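Local coordinates for putative lipoprotein (Bacteroides ovatus, PDB 3OQQ) that is of unknown function but is probably an extracellular, calcium-binding lipoprotein built largely from antiparallel beta strands, at residues Thr21-Val25 and Leu36-Leu42; Phe91-Thr95 and Trp411-Gly416; Val195-Gly199 and Asn331-Phe335; Asn233-Asn239 and Ala255-Lys261. All blocks are in the same frame, centred on the assembly; numbering follows the deposited sequence.

Interaction 1: Thr21-Val25 and Leu36-Leu42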
loop_
_atom_site.group_PDB
_atom_site.type_symbol
_atom_site.label_atom_id
_atom_site.label_comp_id
_atom_site.label_asym_id
_atom_site.label_seq_id
_atom_site.Cartn_x
_atom_site.Cartn_y
_atom_site.Cartn_z
ATOM N N THR A 21 -2.812 10.740 -26.646
ATOM C CA THR A 21 -1.627 11.584 -26.429
ATOM C C THR A 21 -1.068 11.426 -25.030
ATOM O O THR A 21 0.113 11.731 -24.792
ATOM C CB THR A 21 -1.919 13.063 -26.708
ATOM O OG1 THR A 21 -0.655 13.722 -26.844
ATOM C CG2 THR A 21 -2.722 13.744 -25.573
ATOM N N LEU A 22 -1.917 11.000 -24.090
ATOM C CA LEU A 22 -1.522 10.862 -22.692
ATOM C C LEU A 22 -0.438 9.795 -22.538
ATOM O O LEU A 22 -0.354 8.857 -23.345
ATOM C CB LEU A 22 -2.739 10.568 -21.813
ATOM C CG LEU A 22 -3.954 11.474 -22.051
ATOM C CD1 LEU A 22 -5.106 11.039 -21.205
ATOM C CD2 LEU A 22 -3.629 12.909 -21.756
ATOM N N VAL A 23 0.447 9.995 -21.550
ATOM C CA VAL A 23 1.598 9.119 -21.370
ATOM C C VAL A 23 1.542 8.368 -20.023
ATOM O O VAL A 23 0.857 8.780 -19.090
ATOM C CB VAL A 23 2.943 9.900 -21.542
ATOM C CG1 VAL A 23 3.057 10.514 -22.943
ATOM C CG2 VAL A 23 3.124 10.975 -20.463
ATOM N N ASN A 24 2.323 7.297 -19.929
ATOM C CA ASN A 24 2.457 6.517 -18.709
ATOM C C ASN A 24 3.908 6.538 -18.279
ATOM O O ASN A 24 4.782 6.429 -19.127
ATOM C CB ASN A 24 1.955 5.109 -18.936
ATOM C CG ASN A 24 0.476 5.073 -19.198
ATOM O OD1 ASN A 24 -0.323 5.671 -18.482
ATOM N ND2 ASN A 24 0.082 4.416 -20.263
ATOM N N VAL A 25 4.165 6.753 -16.975
ATOM C CA VAL A 25 5.522 6.815 -16.419
ATOM C C VAL A 25 5.710 5.622 -15.480
ATOM O O VAL A 25 4.852 5.380 -14.624
ATOM C CB VAL A 25 5.801 8.169 -15.723
ATOM C CG1 VAL A 25 7.232 8.233 -15.180
ATOM C CG2 VAL A 25 5.516 9.342 -16.673
ATOM N N LEU A 36 4.098 1.145 -12.688
ATOM C CA LEU A 36 3.498 2.432 -13.058
ATOM C C LEU A 36 3.491 3.362 -11.844
ATOM O O LEU A 36 3.060 2.966 -10.750
ATOM C CB LEU A 36 2.071 2.245 -13.585
ATOM C CG LEU A 36 1.463 3.422 -14.327
ATOM C CD1 LEU A 36 0.751 2.956 -15.544
ATOM C CD2 LEU A 36 0.476 4.181 -13.433
ATOM N N LEU A 37 3.998 4.576 -12.036
ATOM C CA LEU A 37 4.056 5.617 -11.002
ATOM C C LEU A 37 2.938 6.638 -11.215
ATOM O O LEU A 37 2.284 7.045 -10.263
ATOM C CB LEU A 37 5.408 6.314 -11.057
ATOM C CG LEU A 37 6.629 5.442 -10.810
ATOM C CD1 LEU A 37 7.865 6.181 -11.212
ATOM C CD2 LEU A 37 6.706 4.998 -9.337
ATOM N N VAL A 38 2.731 7.049 -12.475
ATOM C CA VAL A 38 1.704 8.027 -12.845
ATOM C C VAL A 38 1.203 7.639 -14.255
ATOM O O VAL A 38 2.001 7.312 -15.134
ATOM C CB VAL A 38 2.180 9.514 -12.693
ATOM C CG1 VAL A 38 3.295 9.871 -13.656
ATOM C CG2 VAL A 38 1.022 10.502 -12.808
ATOM N N GLY A 39 -0.117 7.556 -14.392
ATOM C CA GLY A 39 -0.779 7.164 -15.630
ATOM C C GLY A 39 -1.604 8.268 -16.248
ATOM O O GLY A 39 -1.997 9.213 -15.551
ATOM N N ASP A 40 -1.860 8.140 -17.580
ATOM C CA ASP A 40 -2.668 9.032 -18.427
ATOM C C ASP A 40 -2.358 10.530 -18.183
ATOM O O ASP A 40 -3.260 11.335 -17.946
ATOM C CB ASP A 40 -4.179 8.718 -18.242
ATOM C CG ASP A 40 -4.578 7.371 -18.833
ATOM O OD1 ASP A 40 -4.076 7.029 -19.930
ATOM O OD2 ASP A 40 -5.409 6.673 -18.218
ATOM N N VAL A 41 -1.063 10.881 -18.284
ATOM C CA VAL A 41 -0.504 12.218 -18.065
ATOM C C VAL A 41 -0.470 13.014 -19.349
ATOM O O VAL A 41 0.103 12.558 -20.333
ATOM C CB VAL A 41 0.936 12.084 -17.492
ATOM C CG1 VAL A 41 1.545 13.440 -17.156
ATOM C CG2 VAL A 41 0.952 11.163 -16.284
ATOM N N LEU A 42 -1.029 14.224 -19.324
ATOM C CA LEU A 42 -0.973 15.119 -20.475
ATOM C C LEU A 42 0.340 15.904 -20.403
ATOM O O LEU A 42 0.637 16.512 -19.368
ATOM C CB LEU A 42 -2.202 16.053 -20.490
ATOM C CG LEU A 42 -2.174 17.265 -21.421
ATOM C CD1 LEU A 42 -2.163 16.851 -22.886
ATOM C CD2 LEU A 42 -3.342 18.164 -21.143
#
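Val23 and Val25 each face two residues of the returning strand instead of one, so this antiparallel beta hairpin carries two bulges in close succession. At Val25 the bulge is classic: Val25 O accepts from Leu37 N at 2.8 Å and, weakly, from Val38 N at 3.4 Å, while Val25 N is bonded in turn to Val38 O. At Val23 the doubled pair is Asp40 and Val41, a G1 bulge in which Asp40 takes a positive phi (45°). Val41 N donates to Val23 O at 3.0 Å. Asp40 N lies nearby but at a poor angle to that oxygen, and its hydrogen goes instead to Asn24 OD1 at 3.0 Å, in a fairly straight bond (164°). Asn24 CG stands anti to the carbonyl carbon (chi1 -66°), which turns OD1 to the N-H that the bulge displaces. Val23, Val25, Val38 and Val41 share one face, where Val23 packs on Met62 and Tyr64 and Val25 on Val60 of strand 59-65, and Val38 on Leu49 and Leu51 of strand 46-54; on it Val25 CB rests 3.7 Å from Val38 CG1. Elsewhere Leu22 crosses Asp40 nearly at right angles, and its CD2 touches Leu42 CB at 3.7 Å.

Interaction 2: Phe91-Thr95 and Trp411-Gly416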
loop_
_atom_site.group_PDB
_atom_site.type_symbol
_atom_site.label_atom_id
_atom_site.label_comp_id
_atom_site.label_asym_id
_atom_site.label_seq_id
_atom_site.Cartn_x
_atom_site.Cartn_y
_atom_site.Cartn_z
ATOM N N PHE A 91 16.660 8.116 8.893
ATOM C CA PHE A 91 16.221 6.853 8.286
ATOM C C PHE A 91 15.093 6.205 9.090
ATOM O O PHE A 91 15.175 6.134 10.308
ATOM C CB PHE A 91 17.391 5.870 8.141
ATOM C CG PHE A 91 17.020 4.467 7.703
ATOM C CD1 PHE A 91 16.701 4.195 6.374
ATOM C CD2 PHE A 91 17.077 3.403 8.601
ATOM C CE1 PHE A 91 16.445 2.883 5.952
ATOM C CE2 PHE A 91 16.845 2.090 8.174
ATOM C CZ PHE A 91 16.520 1.838 6.854
ATOM N N ASN A 92 14.072 5.693 8.398
ATOM C CA ASN A 92 12.958 5.036 9.064
ATOM C C ASN A 92 12.395 3.873 8.222
ATOM O O ASN A 92 11.186 3.724 8.088
ATOM C CB ASN A 92 11.864 6.067 9.448
ATOM C CG ASN A 92 10.843 5.511 10.391
ATOM O OD1 ASN A 92 11.175 4.921 11.435
ATOM N ND2 ASN A 92 9.581 5.649 10.001
ATOM N N PHE A 93 13.293 3.028 7.691
ATOM C CA PHE A 93 13.015 1.820 6.899
ATOM C C PHE A 93 12.237 2.075 5.575
ATOM O O PHE A 93 11.649 1.142 5.035
ATOM C CB PHE A 93 12.292 0.739 7.761
ATOM C CG PHE A 93 13.087 0.378 8.995
ATOM C CD1 PHE A 93 14.156 -0.508 8.920
ATOM C CD2 PHE A 93 12.789 0.962 10.232
ATOM C CE1 PHE A 93 14.926 -0.796 10.050
ATOM C CE2 PHE A 93 13.542 0.660 11.362
ATOM C CZ PHE A 93 14.604 -0.219 11.269
ATOM N N GLU A 94 12.308 3.284 5.017
ATOM C CA GLU A 94 11.651 3.625 3.740
ATOM C C GLU A 94 12.358 2.915 2.591
ATOM O O GLU A 94 13.590 2.962 2.534
ATOM C CB GLU A 94 11.722 5.156 3.472
ATOM C CG GLU A 94 11.066 6.044 4.518
ATOM C CD GLU A 94 11.974 6.546 5.624
ATOM O OE1 GLU A 94 13.122 6.055 5.763
ATOM O OE2 GLU A 94 11.502 7.412 6.392
ATOM N N THR A 95 11.605 2.261 1.686
ATOM C CA THR A 95 12.198 1.639 0.490
ATOM C C THR A 95 11.874 2.539 -0.704
ATOM O O THR A 95 12.117 2.175 -1.854
ATOM C CB THR A 95 11.731 0.207 0.269
ATOM O OG1 THR A 95 10.297 0.165 0.263
ATOM C CG2 THR A 95 12.307 -0.753 1.276
ATOM N N TRP A 411 21.621 -2.950 4.837
ATOM C CA TRP A 411 20.765 -1.798 4.580
ATOM C C TRP A 411 20.315 -1.167 5.909
ATOM O O TRP A 411 20.409 0.061 6.073
ATOM C CB TRP A 411 19.565 -2.238 3.759
ATOM C CG TRP A 411 18.540 -1.171 3.503
ATOM C CD1 TRP A 411 18.621 -0.165 2.584
ATOM C CD2 TRP A 411 17.210 -1.122 4.038
ATOM N NE1 TRP A 411 17.453 0.553 2.564
ATOM C CE2 TRP A 411 16.560 -0.021 3.438
ATOM C CE3 TRP A 411 16.488 -1.933 4.936
ATOM C CZ2 TRP A 411 15.225 0.304 3.719
ATOM C CZ3 TRP A 411 15.162 -1.623 5.194
ATOM C CH2 TRP A 411 14.545 -0.511 4.596
ATOM N N VAL A 412 19.827 -2.004 6.854
ATOM C CA VAL A 412 19.375 -1.519 8.166
ATOM C C VAL A 412 20.514 -0.757 8.851
ATOM O O VAL A 412 20.351 0.424 9.170
ATOM C CB VAL A 412 18.809 -2.636 9.095
ATOM C CG1 VAL A 412 18.541 -2.089 10.514
ATOM C CG2 VAL A 412 17.518 -3.237 8.516
ATOM N N ASP A 413 21.657 -1.424 9.056
ATOM C CA ASP A 413 22.779 -0.897 9.833
ATOM C C ASP A 413 23.492 0.265 9.162
ATOM O O ASP A 413 24.084 1.072 9.868
ATOM C CB ASP A 413 23.729 -2.032 10.233
ATOM C CG ASP A 413 23.033 -2.946 11.243
ATOM O OD1 ASP A 413 22.535 -2.429 12.271
ATOM O OD2 ASP A 413 22.971 -4.166 11.001
ATOM N N SER A 414 23.389 0.402 7.823
ATOM C CA SER A 414 23.930 1.572 7.130
ATOM C C SER A 414 22.860 2.677 7.071
ATOM O O SER A 414 23.089 3.735 6.490
ATOM C CB SER A 414 24.396 1.215 5.726
ATOM O OG SER A 414 23.244 0.953 4.947
ATOM N N LYS A 415 21.684 2.416 7.657
ATOM C CA LYS A 415 20.536 3.317 7.672
ATOM C C LYS A 415 20.128 3.711 6.250
ATOM O O LYS A 415 19.923 4.889 5.951
ATOM C CB LYS A 415 20.797 4.549 8.557
ATOM C CG LYS A 415 20.804 4.186 10.031
ATOM C CD LYS A 415 20.815 5.420 10.916
ATOM C CE LYS A 415 21.347 5.069 12.276
ATOM N NZ LYS A 415 20.311 4.366 13.074
ATOM N N GLY A 416 20.008 2.697 5.395
ATOM C CA GLY A 416 19.547 2.834 4.019
ATOM C C GLY A 416 20.543 3.387 3.029
ATOM O O GLY A 416 20.172 3.733 1.906
HETATM O O HOH W 1 16.500 2.624 0.883
#
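Phe91 and Trp411 form a T-shaped aromatic pair: the edge of the phenyl ring points at the face of the indole six-membered ring, with centroids 5.0 Å apart and planes at 87°. Phe91 CG lies anti to the backbone N (chi1 172°), which carries the ring to Trp411 and the Lys415-Gly416 peptide. The closest atoms of the pair are Phe91 CE1 and Trp411 CZ2, at 3.6 Å. Phe93 adds apolar contacts through its ring edge, CD1 lying 4.0 Å from Trp411 CZ3 and CE1 meeting both methyls of Val412. Backbone-to-ring packing is the second kind of contact. One face of Phe91 is covered by Lys415 C and Gly416 N, while Phe93 N sits over the opposite face. Carbonyls meet the indole edge, Glu94 O approaching Trp411 CZ2 to 3.3 Å and Phe93 O approaching CH2. Were Phe91 an alanine, the Trp411 face would probably lose its edge-on partner and a gap would open beside the Lys415-Gly416 peptide. Polar linkage runs through a water that accepts from Trp411 NE1 at 2.8 Å and donates weakly to Glu94 O. The covered backbone is the C-terminal end of helix 408-413: Gly416 N bonds back to Trp411 O and Lys415 N to Val412 O, with positive phi at Lys415, a Schellman motif.

Interaction 3: Val195-Gly199 and Asn331-Phe335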
loop_
_atom_site.group_PDB
_atom_site.type_symbol
_atom_site.label_atom_id
_atom_site.label_comp_id
_atom_site.label_asym_id
_atom_site.label_seq_id
_atom_site.Cartn_x
_atom_site.Cartn_y
_atom_site.Cartn_z
ATOM N N VAL A 195 -5.487 0.259 7.549
ATOM C CA VAL A 195 -4.709 1.428 7.173
ATOM C C VAL A 195 -5.476 2.657 7.602
ATOM O O VAL A 195 -6.697 2.676 7.593
ATOM C CB VAL A 195 -4.354 1.463 5.629
ATOM C CG1 VAL A 195 -5.599 1.570 4.739
ATOM C CG2 VAL A 195 -3.349 2.576 5.292
ATOM N N VAL A 196 -4.743 3.654 8.015
ATOM C CA VAL A 196 -5.249 4.983 8.260
ATOM C C VAL A 196 -4.785 5.793 7.056
ATOM O O VAL A 196 -3.580 5.833 6.786
ATOM C CB VAL A 196 -4.751 5.622 9.582
ATOM C CG1 VAL A 196 -5.232 7.064 9.676
ATOM C CG2 VAL A 196 -5.160 4.811 10.813
ATOM N N LEU A 197 -5.721 6.413 6.328
ATOM C CA LEU A 197 -5.396 7.316 5.231
ATOM C C LEU A 197 -5.301 8.672 5.882
ATOM O O LEU A 197 -6.291 9.407 5.991
ATOM C CB LEU A 197 -6.449 7.267 4.118
ATOM C CG LEU A 197 -6.704 5.909 3.481
ATOM C CD1 LEU A 197 -7.867 5.992 2.565
ATOM C CD2 LEU A 197 -5.455 5.356 2.786
ATOM N N ASP A 198 -4.116 8.936 6.439
ATOM C CA ASP A 198 -3.796 10.103 7.240
ATOM C C ASP A 198 -4.091 11.413 6.494
ATOM O O ASP A 198 -3.640 11.608 5.358
ATOM C CB ASP A 198 -2.323 10.028 7.658
ATOM C CG ASP A 198 -2.026 10.750 8.942
ATOM O OD1 ASP A 198 -2.254 11.967 8.997
ATOM O OD2 ASP A 198 -1.593 10.086 9.905
ATOM N N GLY A 199 -4.888 12.271 7.133
ATOM C CA GLY A 199 -5.277 13.551 6.551
ATOM C C GLY A 199 -6.456 13.478 5.598
ATOM O O GLY A 199 -6.965 14.524 5.195
ATOM N N ASN A 331 4.536 8.524 4.628
ATOM C CA ASN A 331 4.156 8.635 6.039
ATOM C C ASN A 331 2.656 8.820 6.250
ATOM O O ASN A 331 2.215 8.688 7.385
ATOM C CB ASN A 331 4.915 9.756 6.728
ATOM C CG ASN A 331 6.417 9.597 6.645
ATOM O OD1 ASN A 331 7.106 10.414 6.043
ATOM N ND2 ASN A 331 6.947 8.522 7.210
ATOM N N ARG A 332 1.877 9.076 5.188
ATOM C CA ARG A 332 0.415 9.225 5.277
ATOM C C ARG A 332 -0.304 7.844 5.162
ATOM O O ARG A 332 -1.493 7.730 5.474
ATOM C CB ARG A 332 -0.105 10.215 4.212
ATOM C CG ARG A 332 0.403 11.647 4.388
ATOM C CD ARG A 332 -0.367 12.419 5.414
ATOM N NE ARG A 332 0.075 13.812 5.496
ATOM C CZ ARG A 332 -0.354 14.689 6.401
ATOM N NH1 ARG A 332 -1.256 14.330 7.310
ATOM N NH2 ARG A 332 0.119 15.927 6.410
ATOM N N GLN A 333 0.431 6.802 4.729
ATOM C CA GLN A 333 -0.123 5.466 4.610
ATOM C C GLN A 333 0.186 4.738 5.896
ATOM O O GLN A 333 1.200 4.063 6.004
ATOM C CB GLN A 333 0.428 4.744 3.376
ATOM C CG GLN A 333 0.428 5.589 2.102
ATOM C CD GLN A 333 1.150 4.890 0.981
ATOM O OE1 GLN A 333 1.864 3.901 1.184
ATOM N NE2 GLN A 333 0.983 5.388 -0.230
ATOM N N ASN A 334 -0.643 4.970 6.906
ATOM C CA ASN A 334 -0.394 4.420 8.221
ATOM C C ASN A 334 -1.020 3.019 8.351
ATOM O O ASN A 334 -2.098 2.853 8.912
ATOM C CB ASN A 334 -0.879 5.389 9.324
ATOM C CG ASN A 334 -0.545 4.909 10.712
ATOM O OD1 ASN A 334 0.113 3.895 10.889
ATOM N ND2 ASN A 334 -0.986 5.608 11.722
ATOM N N PHE A 335 -0.292 2.020 7.847
ATOM C CA PHE A 335 -0.677 0.615 7.900
ATOM C C PHE A 335 -0.566 0.059 9.322
ATOM O O PHE A 335 0.274 0.502 10.107
ATOM C CB PHE A 335 0.210 -0.217 6.947
ATOM C CG PHE A 335 -0.039 0.127 5.504
ATOM C CD1 PHE A 335 -1.222 -0.240 4.879
ATOM C CD2 PHE A 335 0.908 0.824 4.768
ATOM C CE1 PHE A 335 -1.463 0.104 3.544
ATOM C CE2 PHE A 335 0.684 1.120 3.415
ATOM C CZ PHE A 335 -0.506 0.782 2.823
HETATM O O HOH W 2 0.540 8.431 9.537
HETATM O O HOH W 3 -2.494 7.906 11.490
#
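Asp198 carries CG roughly anti to the backbone N (chi1 -153°) and Arg332 bends at chi2 (-81°), which brings the carboxylate to the edge of the guanidinium. The resulting salt bridge is single-pronged: Arg332 NH1 lies 3.1 Å from Asp198 OD1 in a weak hydrogen bond, and the two flat groups are turned 64° apart, so they do not pair in a common plane. The aliphatic part of the arginine also lies against the aspartate backbone, with Arg332 CD 3.4 Å from Asp198 O. The other carboxylate oxygen is held by water. Asp198 OD2 accepts from one water at 2.7 Å that also donates to Asn331 O, and from a second that takes a hydrogen from Asn334 ND2; that amide is further fixed by His346 and Ala351. Backbone bonds join the two segments: Val196 N donates to Asn334 O at 2.9 Å, Asn334 N returns to Val196 O at 3.1 Å, and Asp198 N donates to Arg332 O, just before strand 333-339 begins. On the face of Val195 and Phe335, the valine CG2 sits over the phenyl ring in a CH-pi contact, 3.9 Å from the Phe335 centroid. The arrangement is that of adjacent antiparallel strands in the interior of a six-stranded sheet, where strand 190-198 lies between 266-272 and 333-339.

Interaction 4: Asn233-Asn239 and Ala255-Lys261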
loop_
_atom_site.group_PDB
_atom_site.type_symbol
_atom_site.label_atom_id
_atom_site.label_comp_id
_atom_site.label_asym_id
_atom_site.label_seq_id
_atom_site.Cartn_x
_atom_site.Cartn_y
_atom_site.Cartn_z
ATOM N N ASN A 233 -20.935 7.610 7.396
ATOM C CA ASN A 233 -19.646 7.850 8.056
ATOM C C ASN A 233 -18.887 6.522 8.193
ATOM O O ASN A 233 -17.680 6.447 7.951
ATOM C CB ASN A 233 -19.875 8.480 9.434
ATOM C CG ASN A 233 -20.243 9.947 9.372
ATOM O OD1 ASN A 233 -20.340 10.545 8.295
ATOM N ND2 ASN A 233 -20.391 10.573 10.534
ATOM N N ILE A 234 -19.627 5.463 8.554
ATOM C CA ILE A 234 -19.092 4.119 8.708
ATOM C C ILE A 234 -19.841 3.180 7.770
ATOM O O ILE A 234 -21.058 3.035 7.849
ATOM C CB ILE A 234 -19.155 3.620 10.188
ATOM C CG1 ILE A 234 -18.427 4.590 11.162
ATOM C CG2 ILE A 234 -18.595 2.186 10.294
ATOM C CD1 ILE A 234 -18.899 4.475 12.648
ATOM N N VAL A 235 -19.092 2.542 6.895
ATOM C CA VAL A 235 -19.559 1.548 5.953
ATOM C C VAL A 235 -18.934 0.251 6.418
ATOM O O VAL A 235 -17.716 0.166 6.538
ATOM C CB VAL A 235 -19.160 1.942 4.488
ATOM C CG1 VAL A 235 -19.486 0.831 3.500
ATOM C CG2 VAL A 235 -19.843 3.236 4.075
ATOM N N LYS A 236 -19.766 -0.726 6.758
ATOM C CA LYS A 236 -19.305 -2.041 7.178
ATOM C C LYS A 236 -19.874 -3.066 6.207
ATOM O O LYS A 236 -21.086 -3.105 6.033
ATOM C CB LYS A 236 -19.737 -2.318 8.630
ATOM C CG LYS A 236 -19.290 -3.668 9.194
ATOM C CD LYS A 236 -19.416 -3.669 10.709
ATOM C CE LYS A 236 -19.992 -4.948 11.249
ATOM N NZ LYS A 236 -21.472 -5.017 11.080
ATOM N N VAL A 237 -19.006 -3.837 5.517
ATOM C CA VAL A 237 -19.473 -4.903 4.625
ATOM C C VAL A 237 -18.857 -6.223 5.135
ATOM O O VAL A 237 -17.708 -6.249 5.595
ATOM C CB VAL A 237 -19.291 -4.677 3.090
ATOM C CG1 VAL A 237 -19.998 -3.408 2.632
ATOM C CG2 VAL A 237 -17.847 -4.675 2.657
ATOM N N GLU A 238 -19.661 -7.273 5.157
ATOM C CA GLU A 238 -19.180 -8.539 5.688
ATOM C C GLU A 238 -19.809 -9.756 5.010
ATOM O O GLU A 238 -20.960 -9.725 4.551
ATOM C CB GLU A 238 -19.441 -8.624 7.212
ATOM C CG GLU A 238 -20.885 -8.385 7.625
ATOM C CD GLU A 238 -21.234 -8.613 9.080
ATOM O OE1 GLU A 238 -20.634 -7.944 9.945
ATOM O OE2 GLU A 238 -22.164 -9.406 9.354
ATOM N N ASN A 239 -19.051 -10.844 5.011
ATOM C CA ASN A 239 -19.524 -12.155 4.595
ATOM C C ASN A 239 -18.948 -13.093 5.618
ATOM O O ASN A 239 -17.734 -13.279 5.654
ATOM C CB ASN A 239 -19.127 -12.504 3.161
ATOM C CG ASN A 239 -19.656 -13.834 2.672
ATOM O OD1 ASN A 239 -19.897 -14.772 3.446
ATOM N ND2 ASN A 239 -19.851 -13.950 1.361
ATOM N N ALA A 255 -15.045 -12.503 6.760
ATOM C CA ALA A 255 -14.279 -11.280 6.474
ATOM C C ALA A 255 -15.185 -10.107 6.754
ATOM O O ALA A 255 -16.380 -10.195 6.479
ATOM C CB ALA A 255 -13.783 -11.272 5.032
ATOM N N ILE A 256 -14.663 -9.070 7.410
ATOM C CA ILE A 256 -15.429 -7.853 7.743
ATOM C C ILE A 256 -14.596 -6.644 7.325
ATOM O O ILE A 256 -13.503 -6.442 7.862
ATOM C CB ILE A 256 -15.847 -7.750 9.240
ATOM C CG1 ILE A 256 -16.521 -9.041 9.778
ATOM C CG2 ILE A 256 -16.718 -6.501 9.475
ATOM C CD1 ILE A 256 -16.555 -9.151 11.326
ATOM N N LEU A 257 -15.127 -5.831 6.403
ATOM C CA LEU A 257 -14.442 -4.633 5.937
ATOM C C LEU A 257 -15.180 -3.408 6.445
ATOM O O LEU A 257 -16.352 -3.214 6.137
ATOM C CB LEU A 257 -14.335 -4.623 4.402
ATOM C CG LEU A 257 -13.847 -3.350 3.717
ATOM C CD1 LEU A 257 -12.428 -2.964 4.170
ATOM C CD2 LEU A 257 -13.925 -3.517 2.245
ATOM N N THR A 258 -14.492 -2.603 7.266
ATOM C CA THR A 258 -15.059 -1.392 7.831
ATOM C C THR A 258 -14.308 -0.207 7.265
ATOM O O THR A 258 -13.079 -0.187 7.255
ATOM C CB THR A 258 -15.046 -1.429 9.371
ATOM O OG1 THR A 258 -15.684 -2.627 9.806
ATOM C CG2 THR A 258 -15.765 -0.219 9.998
ATOM N N VAL A 259 -15.056 0.773 6.767
ATOM C CA VAL A 259 -14.481 2.033 6.301
ATOM C C VAL A 259 -15.093 3.134 7.182
ATOM O O VAL A 259 -16.308 3.324 7.169
ATOM C CB VAL A 259 -14.659 2.289 4.781
ATOM C CG1 VAL A 259 -14.001 3.601 4.379
ATOM C CG2 VAL A 259 -14.086 1.141 3.953
ATOM N N ASP A 260 -14.254 3.829 7.966
ATOM C CA ASP A 260 -14.704 4.912 8.847
ATOM C C ASP A 260 -14.038 6.208 8.388
ATOM O O ASP A 260 -12.859 6.422 8.677
ATOM C CB ASP A 260 -14.388 4.592 10.325
ATOM C CG ASP A 260 -14.965 5.561 11.362
ATOM O OD1 ASP A 260 -15.362 6.675 10.981
ATOM O OD2 ASP A 260 -14.966 5.215 12.562
ATOM N N LYS A 261 -14.799 7.073 7.665
ATOM C CA LYS A 261 -14.234 8.306 7.133
ATOM C C LYS A 261 -14.248 9.422 8.178
ATOM O O LYS A 261 -13.649 10.457 7.944
ATOM C CB LYS A 261 -15.007 8.749 5.863
ATOM C CG LYS A 261 -16.434 9.343 6.122
ATOM C CD LYS A 261 -17.010 9.870 4.832
ATOM C CE LYS A 261 -18.399 10.449 4.974
ATOM N NZ LYS A 261 -19.025 10.635 3.629
#
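Strands 234-239 and 255-261 run antiparallel in unbroken register, their axes 4.7 Å apart and their directions at 173°, joined by seven backbone hydrogen bonds from Asn233-Lys261 to Asn239-Ala255. On the more exposed face, Ile234 and Thr258 lie side by side, CG2 to CG2 at 3.7 Å. Ile234 CG1 also backs onto the Asp260 carboxylate, 3.6 Å from its CG. Farther along, Lys236 CG touches Ile256 CG2 at 3.8 Å; the lysine chain then bends at chi3 and chi4 (-78°), carrying NZ to Glu238 OE1 at 3.2 Å in a salt bridge whose hydrogen bond is weak, within its own strand. Asp260 spends its oxygens on the chain just ahead, OD1 on Ala262 N and OD2 on Gln263 NE2. Replacing Asp260 by an alanine would probably leave both donors without this acceptor and Ile234 CG1 without the flat group it lies against. On the buried face Val237 and Leu257 point the same way, the valine CG2 meeting Leu257 CB at 3.9 Å. This hairpin forms one border of the six-stranded sheet: strand 234-242 is outermost, strand 253-263 pairs on its far side with 266-272, and the valine-leucine face packs on strands 205-215, 221-230 and 298-307.

Along the chain interaction 1 closes first; the 91-95 and 411-416 ends of interaction 2 then bracket interaction 3, which in turn brackets interaction 4. Interactions 3 and 4 belong to the same six-stranded antiparallel sheet, their centres about 17 Å apart: interaction 4 is a local hairpin at the sheet's border, whereas interaction 3 joins strands 132 residues apart in its interior. Interaction 1 is a hairpin of strands 23-26 and 36-41, outside the six-stranded sheet, its centre about 25 Å from that of interaction 3. Interactions 2 and 4 are on opposite sides of the chain's centre, about 35 Å between centres. No two contacts touch, so each joins its own part of the fold, and interaction 2 ties residues near position 90 to the C-terminal part.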